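Local coordinates for D-mannose isomerase (Marinomonas mediterranea, PDB 5X32), which catalyses the reversible isomerisation of D-mannose to D-fructose and, less efficiently, of D-lyxose to D-xylulose, at residues 28-32 / 33-37. Residues are numbered along the deposited sequence; the frame is centred on the assembly and turned at random.
Sequences IDPEG and GFFQF
D29 packs its CB over one face of the F35 ring, 3.8 Å from the ring centroid and displaced toward the rim, a CH-pi contact. The carboxylate continues over the same ring with its plane tilted 27° from that of the phenyl group, its CG lying 3.5 Å from F35 CZ. CG of D29 stands anti to its own backbone N (chi1 179°), whereas CG of F35 lies anti to the carbonyl carbon (chi1 -59°), which swings the ring back against the D29 side chain. OD1 of D29 accepts a hydrogen bond from E31 N at 3.1 Å, arriving from above the carboxylate plane in an Asx turn, while OD2 forms a salt bridge with R50 of strand 49-51. With an alanine here, R50 would probably lose its carboxylate mate and the E31 N-H its side-chain acceptor.

Beside this stack, I28 and F34 run side by side in the same direction, and CD1 of I28 meets the ring edge of F34 at 3.5 Å from CE2. The F34 ring also meets F58 and F62 of helix 52-69, while I28 touches helix 72-89. D29 N donates a hydrogen bond to G33 O (3.1 Å), I28 and F34 form a single backbone bridge, and positive phi angles at G32 and G33 suit glycine. Residues D29-G32 form a type I beta turn combined with an Asx turn, made hairpin-like by that bridge, in the loop between helix 9-23 and strand 49-51 of the (alpha/alpha)6 barrel characteristic of the N-acylglucosamine 2-epimerase family, away from the probable catalytic histidines.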
ATOM      1  N   ILE A  28       0.215 -17.812 -10.858  1.00 54.46           N
ATOM      2  CA  ILE A  28       1.548 -18.257 -11.250  1.00 58.85           C
ATOM      3  C   ILE A  28       1.628 -18.443 -12.759  1.00 52.75           C
ATOM      4  O   ILE A  28       0.860 -19.211 -13.336  1.00 47.24           O
ATOM      5  CB  ILE A  28       1.923 -19.577 -10.576  1.00 59.91           C
ATOM      6  CG1 ILE A  28       1.855 -19.409  -9.063  1.00 52.34           C
ATOM      7  CG2 ILE A  28       3.298 -20.046 -11.053  1.00 49.48           C
ATOM      8  CD1 ILE A  28       2.839 -18.397  -8.545  1.00 52.75           C
ATOM      9  N   ASP A  29       2.512 -17.687 -13.397  1.00 48.63           N
ATOM     10  CA  ASP A  29       2.720 -17.886 -14.823  1.00 61.72           C
ATOM     11  C   ASP A  29       3.918 -18.818 -14.994  1.00 56.49           C
ATOM     12  O   ASP A  29       5.048 -18.443 -14.685  1.00 58.89           O
ATOM     13  CB  ASP A  29       2.938 -16.560 -15.566  1.00 58.89           C
ATOM     14  CG  ASP A  29       3.173 -16.769 -17.064  1.00 63.22           C
ATOM     15  OD1 ASP A  29       2.996 -17.919 -17.528  1.00 66.79           O
ATOM     16  OD2 ASP A  29       3.541 -15.806 -17.780  1.00 57.61           O
ATOM     17  N   PRO A  30       3.669 -20.035 -15.489  1.00 55.27           N
ATOM     18  CA  PRO A  30       4.723 -21.054 -15.598  1.00 58.80           C
ATOM     19  C   PRO A  30       5.880 -20.519 -16.420  1.00 55.82           C
ATOM     20  O   PRO A  30       7.023 -20.855 -16.139  1.00 51.75           O
ATOM     21  CB  PRO A  30       4.006 -22.205 -16.308  1.00 56.16           C
ATOM     22  CG  PRO A  30       2.571 -22.039 -15.865  1.00 59.25           C
ATOM     23  CD  PRO A  30       2.379 -20.549 -15.985  1.00 60.26           C
ATOM     24  N   GLU A  31       5.562 -19.621 -17.355  1.00 62.90           N
ATOM     25  CA  GLU A  31       6.543 -18.872 -18.147  1.00 61.34           C
ATOM     26  C   GLU A  31       7.375 -17.867 -17.388  1.00 57.98           C
ATOM     27  O   GLU A  31       8.393 -17.431 -17.888  1.00 58.91           O
ATOM     28  CB  GLU A  31       5.851 -18.102 -19.272  1.00 61.70           C
ATOM     29  CG  GLU A  31       5.140 -18.955 -20.268  1.00 69.21           C
ATOM     30  CD  GLU A  31       6.127 -19.694 -21.141  1.00 84.30           C
ATOM     31  OE1 GLU A  31       6.460 -19.166 -22.230  1.00 92.65           O
ATOM     32  OE2 GLU A  31       6.584 -20.787 -20.727  1.00 79.46           O
ATOM     33  N   GLY A  32       6.919 -17.450 -16.211  1.00 64.63           N
ATOM     34  CA  GLY A  32       7.619 -16.417 -15.462  1.00 61.11           C
ATOM     35  C   GLY A  32       6.706 -15.339 -14.887  1.00 67.30           C
ATOM     36  O   GLY A  32       5.772 -14.866 -15.550  1.00 60.97           O
ATOM     37  N   GLY A  33       6.968 -14.966 -13.636  1.00 67.47           N
ATOM     38  CA  GLY A  33       6.210 -13.921 -12.970  1.00 61.36           C
ATOM     39  C   GLY A  33       4.804 -14.327 -12.604  1.00 58.28           C
ATOM     40  O   GLY A  33       4.510 -15.516 -12.440  1.00 63.11           O
ATOM     41  N   PHE A  34       3.923 -13.339 -12.532  1.00 46.94           N
ATOM     42  CA  PHE A  34       2.542 -13.583 -12.160  1.00 48.66           C
ATOM     43  C   PHE A  34       1.583 -13.001 -13.181  1.00 48.95           C
ATOM     44  O   PHE A  34       1.858 -11.972 -13.804  1.00 54.96           O
ATOM     45  CB  PHE A  34       2.234 -12.978 -10.773  1.00 47.80           C
ATOM     46  CG  PHE A  34       3.176 -13.433  -9.691  1.00 46.08           C
ATOM     47  CD1 PHE A  34       4.235 -12.638  -9.304  1.00 52.20           C
ATOM     48  CD2 PHE A  34       3.031 -14.668  -9.092  1.00 47.70           C
ATOM     49  CE1 PHE A  34       5.118 -13.055  -8.318  1.00 48.85           C
ATOM     50  CE2 PHE A  34       3.908 -15.091  -8.114  1.00 44.71           C
ATOM     51  CZ  PHE A  34       4.953 -14.284  -7.729  1.00 46.96           C
ATOM     52  N   PHE A  35       0.454 -13.669 -13.350  1.00 47.18           N
ATOM     53  CA  PHE A  35      -0.684 -13.056 -14.022  1.00 50.98           C
ATOM     54  C   PHE A  35      -1.243 -11.974 -13.092  1.00 54.86           C
ATOM     55  O   PHE A  35      -1.151 -12.076 -11.856  1.00 51.59           O
ATOM     56  CB  PHE A  35      -1.752 -14.102 -14.376  1.00 58.91           C
ATOM     57  CG  PHE A  35      -1.246 -15.222 -15.274  1.00 54.23           C
ATOM     58  CD1 PHE A  35      -0.944 -14.983 -16.609  1.00 54.92           C
ATOM     59  CD2 PHE A  35      -1.059 -16.498 -14.768  1.00 50.72           C
ATOM     60  CE1 PHE A  35      -0.481 -16.006 -17.435  1.00 56.03           C
ATOM     61  CE2 PHE A  35      -0.597 -17.517 -15.575  1.00 57.42           C
ATOM     62  CZ  PHE A  35      -0.301 -17.271 -16.914  1.00 55.46           C
ATOM     63  N   GLN A  36      -1.755 -10.900 -13.677  1.00 54.71           N
ATOM     64  CA  GLN A  36      -2.049  -9.723 -12.885  1.00 50.33           C
ATOM     65  C   GLN A  36      -3.455  -9.145 -13.123  1.00 57.74           C
ATOM     66  O   GLN A  36      -3.795  -8.058 -12.631  1.00 51.28           O
ATOM     67  CB  GLN A  36      -0.972  -8.663 -13.148  1.00 46.12           C
ATOM     68  CG  GLN A  36       0.418  -9.089 -12.672  1.00 50.68           C
ATOM     69  CD  GLN A  36       1.511  -8.059 -12.960  1.00 51.93           C
ATOM     70  OE1 GLN A  36       1.261  -7.004 -13.547  1.00 48.57           O
ATOM     71  NE2 GLN A  36       2.713  -8.338 -12.483  1.00 46.89           N
ATOM     72  N   PHE A  37      -4.296  -9.909 -13.808  1.00 52.18           N
ATOM     73  CA  PHE A  37      -5.625  -9.425 -14.140  1.00 54.35           C
ATOM     74  C   PHE A  37      -6.659 -10.519 -13.899  1.00 58.90           C
ATOM     75  O   PHE A  37      -6.809 -11.447 -14.697  1.00 52.36           O
ATOM     76  CB  PHE A  37      -5.687  -8.952 -15.594  1.00 50.19           C
ATOM     77  CG  PHE A  37      -4.964  -7.652 -15.860  1.00 52.52           C
ATOM     78  CD1 PHE A  37      -3.585  -7.626 -16.048  1.00 49.88           C
ATOM     79  CD2 PHE A  37      -5.675  -6.458 -15.977  1.00 52.97           C
ATOM     80  CE1 PHE A  37      -2.929  -6.434 -16.322  1.00 50.79           C
ATOM     81  CE2 PHE A  37      -5.029  -5.260 -16.248  1.00 42.62           C
ATOM     82  CZ  PHE A  37      -3.661  -5.246 -16.427  1.00 54.25           C
TER